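PDB 2XDB: endoribonuclease ToxN from Pectobacterium atrosepticum, which cleaves RNA between the second and third A of AAA(U/G) sequences, as the toxic component of a type III toxin-antitoxin system. Local coordinates for residues 55-60 and 81-86; 20-25 and 33-38; 64-69 and 132-137. One frame throughout, in Å; residues are numbered along the deposited sequence.

Interaction 1: residues 55-60 and 81-86; sequences KKWHNN and LGLINL. With nucleotides of chain B.
Leu83 sets one methyl group on the flat of the His58 ring. Its CD2 lies 3.4 Å from the centre of the imidazole and 15° off the ring normal, a CH-pi contact. The first torsion of Leu83 (chi1 65°) puts CG between the backbone N and the carbonyl carbon, which brings CD2 over the imidazole face. The opposite face of the imidazole is covered near its rim by CB of Lys55, so the ring is held between a leucine and a lysine.

Trp57 and His58 are turned against each other. The edge of the imidazole faces the indole, with His58 CD2 3.3 Å above the middle of the Trp57 ring plane. The reverse face of the indole carries the sugar of U3 of chain B, whose C4' sits 3.6 Å above the plane. Trp57 also meets Leu83, but loosely: Trp57 CH2 and Leu83 CD2 are 4.4 Å apart. At the indole edge, NE1 donates a hydrogen bond to OP1 of U2 of chain B, at 2.8 Å and with an N-H...acceptor angle of 149°.

The 3-10 turn 56-59 brings the imidazole edge over one face of the indole. Leu83 belongs to strand 80-91, where its backbone pairs with Thr52. Lys55 NZ bonds to Ser53 O and Thr52 OG1. The contact runs from strand methyl to imidazole to indole to RNA. No hydrogen bond links the two segments; they meet by a CH-pi contact and packing. The indole N-H is spent on a phosphate. This grips the ToxI backbone through sugar and phosphate, without reading a base through the indole.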
# COMPACT_ATOMS: atom_id res chain seq x y z
N LYS A 55 6.90 -1.82 -13.38
CA LYS A 55 6.24 -2.15 -14.63
C LYS A 55 6.55 -1.01 -15.58
O LYS A 55 6.89 0.08 -15.15
CB LYS A 55 4.73 -2.28 -14.42
CG LYS A 55 4.33 -3.59 -13.79
CD LYS A 55 3.30 -3.39 -12.70
CE LYS A 55 3.14 -4.64 -11.82
NZ LYS A 55 4.38 -4.96 -11.04
N LYS A 56 6.43 -1.27 -16.88
CA LYS A 56 6.78 -0.27 -17.88
C LYS A 56 6.03 1.05 -17.71
O LYS A 56 6.64 2.12 -17.74
CB LYS A 56 6.59 -0.84 -19.30
CG LYS A 56 5.20 -1.40 -19.57
CD LYS A 56 4.88 -2.65 -18.74
CE LYS A 56 3.38 -2.87 -18.65
NZ LYS A 56 3.06 -4.11 -17.91
N TRP A 57 4.72 0.99 -17.50
CA TRP A 57 3.93 2.23 -17.41
C TRP A 57 4.35 3.19 -16.30
O TRP A 57 4.00 4.36 -16.34
CB TRP A 57 2.42 1.94 -17.34
CG TRP A 57 1.96 1.22 -16.11
CD1 TRP A 57 1.77 -0.12 -15.97
CD2 TRP A 57 1.60 1.81 -14.85
NE1 TRP A 57 1.32 -0.41 -14.70
CE2 TRP A 57 1.21 0.76 -14.00
CE3 TRP A 57 1.58 3.12 -14.36
CZ2 TRP A 57 0.80 0.98 -12.68
CZ3 TRP A 57 1.16 3.34 -13.06
CH2 TRP A 57 0.78 2.27 -12.23
N HIS A 58 5.09 2.69 -15.31
CA HIS A 58 5.52 3.53 -14.19
C HIS A 58 6.35 4.71 -14.68
O HIS A 58 6.42 5.74 -14.02
CB HIS A 58 6.32 2.73 -13.17
CG HIS A 58 5.54 1.66 -12.49
ND1 HIS A 58 6.13 0.63 -11.78
CD2 HIS A 58 4.20 1.44 -12.41
CE1 HIS A 58 5.19 -0.17 -11.30
NE2 HIS A 58 4.01 0.30 -11.67
N ASN A 59 6.99 4.55 -15.83
CA ASN A 59 7.84 5.61 -16.34
C ASN A 59 7.09 6.93 -16.52
O ASN A 59 7.70 8.00 -16.54
CB ASN A 59 8.48 5.19 -17.66
CG ASN A 59 9.49 4.07 -17.47
OD1 ASN A 59 9.94 3.81 -16.35
ND2 ASN A 59 9.86 3.42 -18.57
N ASN A 60 5.76 6.86 -16.61
CA ASN A 60 4.94 8.05 -16.84
C ASN A 60 4.25 8.65 -15.60
O ASN A 60 3.36 9.47 -15.74
CB ASN A 60 3.89 7.77 -17.90
CG ASN A 60 4.50 7.44 -19.23
OD1 ASN A 60 3.94 6.65 -20.00
ND2 ASN A 60 5.65 8.03 -19.53
N LEU A 81 12.80 1.05 -7.35
CA LEU A 81 12.36 0.03 -6.42
C LEU A 81 10.84 -0.07 -6.40
O LEU A 81 10.24 -0.27 -5.33
CB LEU A 81 12.85 0.38 -5.02
CG LEU A 81 14.24 -0.04 -4.54
CD1 LEU A 81 15.10 -0.54 -5.68
CD2 LEU A 81 14.89 1.11 -3.82
N GLY A 82 10.22 0.07 -7.56
CA GLY A 82 8.78 -0.08 -7.66
C GLY A 82 8.07 1.13 -7.08
O GLY A 82 8.65 2.22 -7.03
N LEU A 83 6.83 0.96 -6.65
CA LEU A 83 6.05 2.10 -6.18
C LEU A 83 4.98 1.68 -5.21
O LEU A 83 4.57 0.53 -5.20
CB LEU A 83 5.41 2.85 -7.36
CG LEU A 83 4.36 2.16 -8.22
CD1 LEU A 83 3.04 2.06 -7.48
CD2 LEU A 83 4.18 2.96 -9.50
N ILE A 84 4.55 2.63 -4.37
CA ILE A 84 3.45 2.42 -3.46
C ILE A 84 2.18 2.77 -4.21
O ILE A 84 2.04 3.89 -4.70
CB ILE A 84 3.56 3.33 -2.24
CG1 ILE A 84 4.86 3.10 -1.50
CG2 ILE A 84 2.39 3.11 -1.31
CD1 ILE A 84 5.05 4.06 -0.32
N ASN A 85 1.25 1.83 -4.34
CA ASN A 85 0.04 2.10 -5.10
C ASN A 85 -1.07 2.69 -4.23
O ASN A 85 -2.03 2.01 -3.86
CB ASN A 85 -0.43 0.84 -5.81
CG ASN A 85 -0.65 1.06 -7.29
OD1 ASN A 85 -0.96 2.16 -7.73
ND2 ASN A 85 -0.47 -0.00 -8.06
N LEU A 86 -0.91 3.96 -3.89
CA LEU A 86 -1.85 4.64 -3.01
C LEU A 86 -3.32 4.49 -3.43
O LEU A 86 -4.20 4.41 -2.57
CB LEU A 86 -1.47 6.11 -2.89
CG LEU A 86 -0.10 6.35 -2.27
CD1 LEU A 86 0.25 7.81 -2.34
CD2 LEU A 86 -0.07 5.85 -0.82
P C B 4 -2.62 4.94 -17.16
OP1 C B 4 -4.05 4.57 -16.97
OP2 C B 4 -2.21 5.58 -18.43
O5' C B 4 -2.10 5.79 -15.92
C5' C B 4 -0.72 5.88 -15.59
C4' C B 4 -0.37 7.28 -15.16
O4' C B 4 0.56 7.84 -16.13
C3' C B 4 -1.55 8.25 -15.11
O3' C B 4 -1.29 9.26 -14.13
C2' C B 4 -1.51 8.88 -16.49
O2' C B 4 -2.17 10.13 -16.59
C1' C B 4 -0.00 8.98 -16.72
N1 C B 4 0.39 8.96 -18.15
C2 C B 4 1.30 9.91 -18.60
O2 C B 4 1.74 10.75 -17.80
N3 C B 4 1.68 9.91 -19.90
C4 C B 4 1.18 8.99 -20.73
N4 C B 4 1.59 9.03 -22.00
C5 C B 4 0.26 8.00 -20.30
C6 C B 4 -0.11 8.02 -19.01
P U B 3 -4.66 1.28 -13.40
OP1 U B 3 -3.87 1.30 -12.15
OP2 U B 3 -6.05 1.81 -13.38
O5' U B 3 -3.80 1.89 -14.58
C5' U B 3 -2.40 1.65 -14.56
C4' U B 3 -1.85 1.42 -15.94
O4' U B 3 -2.20 0.09 -16.41
C3' U B 3 -2.39 2.33 -17.02
O3' U B 3 -1.76 3.60 -17.00
C2' U B 3 -2.12 1.54 -18.28
O2' U B 3 -0.75 1.63 -18.64
C1' U B 3 -2.38 0.11 -17.81
N1 U B 3 -3.74 -0.37 -18.11
C2 U B 3 -3.94 -1.73 -18.06
O2 U B 3 -3.06 -2.53 -17.78
N3 U B 3 -5.22 -2.13 -18.34
C4 U B 3 -6.29 -1.33 -18.66
O4 U B 3 -7.38 -1.85 -18.89
C5 U B 3 -6.00 0.08 -18.70
C6 U B 3 -4.76 0.50 -18.42
P U B 2 -0.78 -3.12 -12.63
OP1 U B 2 -0.16 -2.57 -13.85
OP2 U B 2 -0.21 -2.78 -11.30
O5' U B 2 -2.32 -2.77 -12.66
C5' U B 2 -3.11 -2.98 -13.82
C4' U B 2 -4.55 -2.63 -13.54
O4' U B 2 -5.12 -3.57 -12.59
C3' U B 2 -4.76 -1.27 -12.90
O3' U B 2 -4.76 -0.24 -13.86
C2' U B 2 -6.11 -1.44 -12.22
O2' U B 2 -7.13 -1.36 -13.19
C1' U B 2 -6.03 -2.89 -11.74
N1 U B 2 -5.57 -3.06 -10.34
C2 U B 2 -6.49 -2.95 -9.33
O2 U B 2 -7.65 -2.68 -9.54
N3 U B 2 -6.00 -3.13 -8.06
C4 U B 2 -4.70 -3.44 -7.71
O4 U B 2 -4.40 -3.59 -6.53
C5 U B 2 -3.81 -3.55 -8.82
C6 U B 2 -4.26 -3.37 -10.06

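Interaction 2: residues 20-25 and 33-38; sequences KVPNSE and KAFIGI. With nucleotides of chain B.
The Phe35 ring meets Pro22 at its edge: Pro22 CG lies near the plane of the ring, 3.8 Å from Phe35 CE1. CG of Phe35 is anti to its own carbonyl carbon (chi1 -62°), which brings the CE1 edge of the ring against Pro22. Pro50 and Ile6 also pack on this phenylalanine. Phe88 and Ile90 of strand 80-91 add to the setting of Pro22.

Two more flat groups, the bases of A1 and U2 of chain B, offer their edges to the loop backbone. The uracil N3 of U2 donates to Lys20 O at 2.8 Å, and the bond is nearly straight at 176°. The adenine of A1 uses its Hoogsteen edge. Its N7 accepts from Asn23 N at 3.0 Å, with an angle of 166°, and its N6 makes a weak bond to Val21 O. That carbonyl also takes a hydrogen bond from Lys15 NZ, which binds Asn23 OD1 as well.

Lys33 runs past the carbonyls of Asn23 and Ser24. Its chain is bent at chi2 and chi4, and its CG lies 3.6 Å from Asn23 O. Water 1 donates to Asn23 O at 3.0 Å and weakly accepts from Lys33 NZ. The ammonium also bonds to Leu51 O. Water 2 donates to Lys33 O at 2.8 Å and is weakly linked to Ser24 OG.

Loop 20-25 thus meets 33-38 through apolar packing and two waters, while its main chain bonds to the RNA bases. Main-chain groups matched to the Hoogsteen edge of an adenine and the N3 of a uracil are consistent with a site for base-specific recognition of the ToxI RNA.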
# COMPACT_ATOMS: atom_id res chain seq x y z
N LYS A 20 -11.33 -3.58 -7.03
CA LYS A 20 -10.05 -2.88 -7.16
C LYS A 20 -9.14 -3.13 -5.97
O LYS A 20 -7.94 -2.87 -6.05
CB LYS A 20 -10.25 -1.39 -7.37
CG LYS A 20 -10.61 -1.03 -8.79
CD LYS A 20 -11.14 0.38 -8.89
CE LYS A 20 -11.91 0.57 -10.18
NZ LYS A 20 -12.67 1.86 -10.17
N VAL A 21 -9.70 -3.63 -4.87
CA VAL A 21 -8.89 -4.03 -3.73
C VAL A 21 -7.78 -4.93 -4.26
O VAL A 21 -8.03 -5.79 -5.09
CB VAL A 21 -9.72 -4.83 -2.72
CG1 VAL A 21 -8.82 -5.65 -1.81
CG2 VAL A 21 -10.65 -3.92 -1.93
N PRO A 22 -6.55 -4.74 -3.78
CA PRO A 22 -5.41 -5.47 -4.36
C PRO A 22 -5.43 -6.99 -4.16
O PRO A 22 -5.80 -7.44 -3.07
CB PRO A 22 -4.20 -4.87 -3.65
CG PRO A 22 -4.74 -4.13 -2.49
CD PRO A 22 -6.12 -3.71 -2.83
N ASN A 23 -5.04 -7.74 -5.19
CA ASN A 23 -4.79 -9.17 -5.07
C ASN A 23 -3.77 -9.48 -4.00
O ASN A 23 -2.72 -8.86 -3.95
CB ASN A 23 -4.28 -9.75 -6.39
CG ASN A 23 -5.30 -9.67 -7.48
OD1 ASN A 23 -6.47 -9.37 -7.23
ND2 ASN A 23 -4.87 -9.93 -8.72
N SER A 24 -4.06 -10.46 -3.15
CA SER A 24 -3.19 -10.75 -2.03
C SER A 24 -2.35 -11.99 -2.32
O SER A 24 -1.19 -12.07 -1.90
CB SER A 24 -4.01 -10.95 -0.75
OG SER A 24 -3.17 -11.11 0.38
N GLU A 25 -2.92 -12.94 -3.04
CA GLU A 25 -2.19 -14.19 -3.27
C GLU A 25 -2.13 -14.64 -4.71
O GLU A 25 -3.07 -14.46 -5.48
CB GLU A 25 -2.71 -15.29 -2.34
CG GLU A 25 -1.88 -15.39 -1.07
CD GLU A 25 -2.66 -15.95 0.10
OE1 GLU A 25 -3.79 -16.44 -0.12
OE2 GLU A 25 -2.14 -15.89 1.24
N LYS A 33 2.28 -10.57 -0.91
CA LYS A 33 2.12 -9.15 -1.21
C LYS A 33 2.39 -8.35 0.03
O LYS A 33 1.81 -8.63 1.07
CB LYS A 33 0.69 -8.86 -1.67
CG LYS A 33 0.60 -8.05 -2.94
CD LYS A 33 0.36 -6.60 -2.66
CE LYS A 33 -0.19 -5.93 -3.90
NZ LYS A 33 0.77 -6.07 -5.01
N ALA A 34 3.27 -7.35 -0.08
CA ALA A 34 3.58 -6.49 1.06
C ALA A 34 2.90 -5.13 0.97
O ALA A 34 2.79 -4.56 -0.11
CB ALA A 34 5.08 -6.30 1.17
N PHE A 35 2.45 -4.63 2.13
CA PHE A 35 1.85 -3.30 2.24
C PHE A 35 2.71 -2.38 3.10
O PHE A 35 3.57 -2.86 3.85
CB PHE A 35 0.45 -3.40 2.82
CG PHE A 35 -0.50 -4.20 1.98
CD1 PHE A 35 -1.54 -3.58 1.31
CD2 PHE A 35 -0.36 -5.58 1.87
CE1 PHE A 35 -2.43 -4.33 0.54
CE2 PHE A 35 -1.25 -6.32 1.10
CZ PHE A 35 -2.28 -5.70 0.44
N ILE A 36 2.47 -1.06 3.01
CA ILE A 36 3.20 -0.06 3.81
C ILE A 36 2.41 0.55 4.98
O ILE A 36 1.23 0.88 4.84
CB ILE A 36 3.78 1.08 2.95
CG1 ILE A 36 4.53 0.49 1.80
CG2 ILE A 36 4.84 1.84 3.73
CD1 ILE A 36 5.78 -0.18 2.29
N GLY A 37 3.14 0.79 6.07
CA GLY A 37 2.64 0.81 7.43
C GLY A 37 1.93 2.00 8.02
O GLY A 37 2.42 2.65 8.91
N ILE A 38 0.73 2.21 7.56
CA ILE A 38 -0.15 3.25 8.06
C ILE A 38 0.17 4.58 7.46
O ILE A 38 0.85 5.44 8.00
CB ILE A 38 -0.32 3.32 9.52
CG1 ILE A 38 -0.76 1.95 10.03
CG2 ILE A 38 -1.51 4.22 9.78
CD1 ILE A 38 -1.74 2.07 11.16
O5' A B 1 -0.06 -5.65 -9.25
C5' A B 1 0.36 -6.54 -10.28
C4' A B 1 -0.73 -6.73 -11.31
O4' A B 1 -1.74 -7.63 -10.81
C3' A B 1 -1.49 -5.47 -11.70
O3' A B 1 -0.80 -4.71 -12.67
C2' A B 1 -2.82 -6.04 -12.20
O2' A B 1 -2.69 -6.51 -13.53
C1' A B 1 -3.00 -7.26 -11.30
N9 A B 1 -3.93 -7.02 -10.18
C8 A B 1 -3.69 -7.10 -8.83
N7 A B 1 -4.75 -6.85 -8.09
C5 A B 1 -5.76 -6.59 -9.01
C6 A B 1 -7.13 -6.26 -8.88
N6 A B 1 -7.78 -6.11 -7.73
N1 A B 1 -7.84 -6.08 -10.01
C2 A B 1 -7.22 -6.22 -11.19
N3 A B 1 -5.95 -6.52 -11.44
C4 A B 1 -5.27 -6.70 -10.30
P U B 2 -0.78 -3.12 -12.63
OP1 U B 2 -0.16 -2.57 -13.85
OP2 U B 2 -0.21 -2.78 -11.30
O5' U B 2 -2.32 -2.77 -12.66
C5' U B 2 -3.11 -2.98 -13.82
C4' U B 2 -4.55 -2.63 -13.54
O4' U B 2 -5.12 -3.57 -12.59
C3' U B 2 -4.76 -1.27 -12.90
O3' U B 2 -4.76 -0.24 -13.86
C2' U B 2 -6.11 -1.44 -12.22
O2' U B 2 -7.13 -1.36 -13.19
C1' U B 2 -6.03 -2.89 -11.74
N1 U B 2 -5.57 -3.06 -10.34
C2 U B 2 -6.49 -2.95 -9.33
O2 U B 2 -7.65 -2.68 -9.54
N3 U B 2 -6.00 -3.13 -8.06
C4 U B 2 -4.70 -3.44 -7.71
O4 U B 2 -4.40 -3.59 -6.53
C5 U B 2 -3.81 -3.55 -8.82
C6 U B 2 -4.26 -3.37 -10.06
O HOH W 1 -1.58 -7.69 -6.42
O HOH W 2 -0.65 -9.54 2.16

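Interaction 3: residues 64-69 and 132-137; sequences SSLSCF and SDTLRN. With nucleotides of chain B.
Leu66 is the residue of the 64-69 loop that meets helix 125-140, touching Thr134 and Leu135, while its neighbours hold the nucleotide A5 of chain B. Along the loop, Ser64 comes first. Its carbonyl O accepts from the adenine N6 of A5 at 3.1 Å, with an angle of 152°.

Ser65 follows with its hydroxyl anti to the backbone N (chi1 179°). In that position OG donates to OP1 of A5 at 2.6 Å. The same oxygen accepts from Ser67 N at 3.3 Å, which makes an ST turn and holds the hydroxyl beside the phosphate. The carbonyl of Ser65 takes a hydrogen bond from Lys131 NZ.

Leu66 lies between the adenine and the helix. Its CB is 3.5 Å from N7 of A5. The CD2 branch reaches Thr134, meeting CG2 of that residue at 4.1 Å. Leu135 comes in on the main-chain side, with its CD2 3.7 Å from Leu66 O and its CD1 near Leu66 CB. Leu138 of the same helix also packs on Leu66.

Ser67 points its CB away from the helix, and its OG makes a weak bond to OP2 of A5. Its backbone pairs with Lys87. Phe69 lies in strand 69-73 and packs on Lys127 and Ile128.

On the helix, Thr134 OG1 bonds to Ser130 O. It also lies 3.2 Å from OP1 of U21 of chain B. Asn137 ND2 bonds weakly to OP2 of the same phosphate.

Loop and helix meet by van der Waals packing of aliphatic groups, with Leu135 also against Leu66 O, and no hydrogen bond joins the two segments. The loop binds A5 by base and phosphate. The helix approaches the U21 phosphate, through one weak bond from Asn137 and a close Thr134 hydroxyl.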
# COMPACT_ATOMS: atom_id res chain seq x y z
N SER A 64 4.52 14.53 -8.80
CA SER A 64 3.38 15.25 -8.25
C SER A 64 2.14 14.36 -8.11
O SER A 64 1.10 14.80 -7.62
CB SER A 64 3.07 16.52 -9.06
OG SER A 64 1.95 16.35 -9.94
N SER A 65 2.27 13.10 -8.54
CA SER A 65 1.13 12.19 -8.63
C SER A 65 0.55 11.77 -7.29
O SER A 65 1.29 11.46 -6.35
CB SER A 65 1.47 10.93 -9.40
OG SER A 65 0.33 10.09 -9.44
N LEU A 66 -0.77 11.72 -7.25
CA LEU A 66 -1.52 11.35 -6.06
C LEU A 66 -1.78 9.83 -5.99
O LEU A 66 -1.99 9.29 -4.91
CB LEU A 66 -2.85 12.11 -6.03
CG LEU A 66 -3.04 13.08 -4.88
CD1 LEU A 66 -1.80 13.09 -4.02
CD2 LEU A 66 -3.35 14.46 -5.40
N SER A 67 -1.78 9.17 -7.14
CA SER A 67 -2.09 7.75 -7.22
C SER A 67 -0.93 6.85 -6.80
O SER A 67 -1.12 5.77 -6.25
CB SER A 67 -2.47 7.40 -8.66
OG SER A 67 -3.33 8.38 -9.18
N CYS A 68 0.27 7.32 -7.06
CA CYS A 68 1.46 6.50 -6.95
C CYS A 68 2.55 7.30 -6.27
O CYS A 68 2.72 8.48 -6.56
CB CYS A 68 1.95 6.10 -8.35
SG CYS A 68 0.69 5.31 -9.36
N PHE A 69 3.30 6.67 -5.40
CA PHE A 69 4.53 7.26 -4.94
C PHE A 69 5.68 6.34 -5.37
O PHE A 69 5.79 5.22 -4.88
CB PHE A 69 4.51 7.45 -3.43
CG PHE A 69 5.76 8.07 -2.88
CD1 PHE A 69 5.97 9.43 -2.97
CD2 PHE A 69 6.72 7.28 -2.28
CE1 PHE A 69 7.13 9.99 -2.47
CE2 PHE A 69 7.88 7.84 -1.77
CZ PHE A 69 8.09 9.20 -1.87
N SER A 132 -1.63 10.63 0.64
CA SER A 132 -2.73 9.72 0.96
C SER A 132 -3.95 10.52 1.37
O SER A 132 -5.06 10.26 0.91
CB SER A 132 -2.34 8.75 2.07
OG SER A 132 -1.27 7.93 1.65
N ASP A 133 -3.74 11.52 2.22
CA ASP A 133 -4.82 12.34 2.73
C ASP A 133 -5.50 13.08 1.59
O ASP A 133 -6.73 13.13 1.52
CB ASP A 133 -4.29 13.33 3.77
CG ASP A 133 -5.40 14.15 4.43
OD1 ASP A 133 -6.46 13.58 4.75
OD2 ASP A 133 -5.21 15.37 4.63
N THR A 134 -4.71 13.64 0.68
CA THR A 134 -5.30 14.44 -0.38
C THR A 134 -6.00 13.53 -1.38
O THR A 134 -7.01 13.89 -1.97
CB THR A 134 -4.26 15.31 -1.10
OG1 THR A 134 -3.56 16.12 -0.15
CG2 THR A 134 -4.93 16.23 -2.10
N LEU A 135 -5.46 12.33 -1.54
CA LEU A 135 -6.04 11.36 -2.46
C LEU A 135 -7.45 11.03 -2.02
O LEU A 135 -8.40 11.10 -2.81
CB LEU A 135 -5.19 10.10 -2.52
CG LEU A 135 -5.76 8.95 -3.33
CD1 LEU A 135 -5.92 9.37 -4.77
CD2 LEU A 135 -4.86 7.74 -3.21
N ARG A 136 -7.60 10.69 -0.75
CA ARG A 136 -8.90 10.30 -0.23
C ARG A 136 -9.86 11.48 -0.26
O ARG A 136 -11.03 11.32 -0.59
CB ARG A 136 -8.75 9.73 1.19
CG ARG A 136 -10.02 9.44 1.93
CD ARG A 136 -9.67 8.94 3.35
NE ARG A 136 -10.86 8.59 4.11
CZ ARG A 136 -11.54 9.44 4.86
NH1 ARG A 136 -11.15 10.69 4.98
NH2 ARG A 136 -12.63 9.03 5.51
N ASN A 137 -9.38 12.68 0.06
CA ASN A 137 -10.24 13.85 0.01
C ASN A 137 -10.82 14.06 -1.39
O ASN A 137 -12.03 14.20 -1.55
CB ASN A 137 -9.48 15.10 0.44
CG ASN A 137 -9.26 15.14 1.92
OD1 ASN A 137 -10.00 14.52 2.69
ND2 ASN A 137 -8.22 15.87 2.35
P A B 5 -1.93 9.28 -12.66
OP1 A B 5 -0.79 9.50 -11.75
OP2 A B 5 -2.78 8.07 -12.50
O5' A B 5 -2.84 10.59 -12.68
C5' A B 5 -3.84 10.84 -13.65
C4' A B 5 -5.05 11.47 -13.01
O4' A B 5 -4.98 11.34 -11.57
C3' A B 5 -5.23 12.97 -13.23
O3' A B 5 -5.84 13.25 -14.47
C2' A B 5 -6.09 13.37 -12.05
O2' A B 5 -7.43 12.96 -12.28
C1' A B 5 -5.51 12.49 -10.95
N9 A B 5 -4.41 13.14 -10.19
C8 A B 5 -3.14 12.65 -10.00
N7 A B 5 -2.37 13.41 -9.27
C5 A B 5 -3.19 14.48 -8.94
C6 A B 5 -2.96 15.63 -8.18
N6 A B 5 -1.78 15.91 -7.59
N1 A B 5 -3.99 16.50 -8.04
C2 A B 5 -5.16 16.22 -8.63
N3 A B 5 -5.50 15.17 -9.37
C4 A B 5 -4.45 14.33 -9.49
P U B 21 -7.03 19.05 0.45
OP1 U B 21 -5.65 18.50 0.42
OP2 U B 21 -8.17 18.18 0.07
O5' U B 21 -7.30 19.69 1.89
C5' U B 21 -8.53 20.34 2.18
C4' U B 21 -8.36 21.56 3.06
O4' U B 21 -7.67 21.21 4.30
C3' U B 21 -7.57 22.73 2.45
O3' U B 21 -8.16 23.96 2.91
C2' U B 21 -6.20 22.58 3.10
O2' U B 21 -5.44 23.76 3.13
C1' U B 21 -6.61 22.13 4.51
N1 U B 21 -5.58 21.55 5.42
C2 U B 21 -4.33 21.13 4.97
O2 U B 21 -3.96 21.19 3.81
N3 U B 21 -3.51 20.61 5.95
C4 U B 21 -3.78 20.47 7.30
O4 U B 21 -2.93 19.98 8.05
C5 U B 21 -5.08 20.92 7.68
C6 U B 21 -5.90 21.43 6.76

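How the interactions relate
All three contacts are buried, yet each has RNA of chain B along one side. Interaction 2 lies nearest the middle of the chain, while interactions 1 and 3 sit farther out. Interactions 1 and 3 alternate along the sequence and are joined directly: Ile84 N is probably hydrogen-bonded to Phe69 O, and Leu86 packs on Ser132 and Leu135. Interactions 1 and 2 reach the same sheet and meet where Ile84 touches Ile36. Interactions 2 and 3 do not touch. The chemistry differs too. Interaction 1 uses one indole against sugar and phosphate, interaction 2 main chain against bases, and interaction 3 a carbonyl to a base and serine hydroxyls to a phosphate.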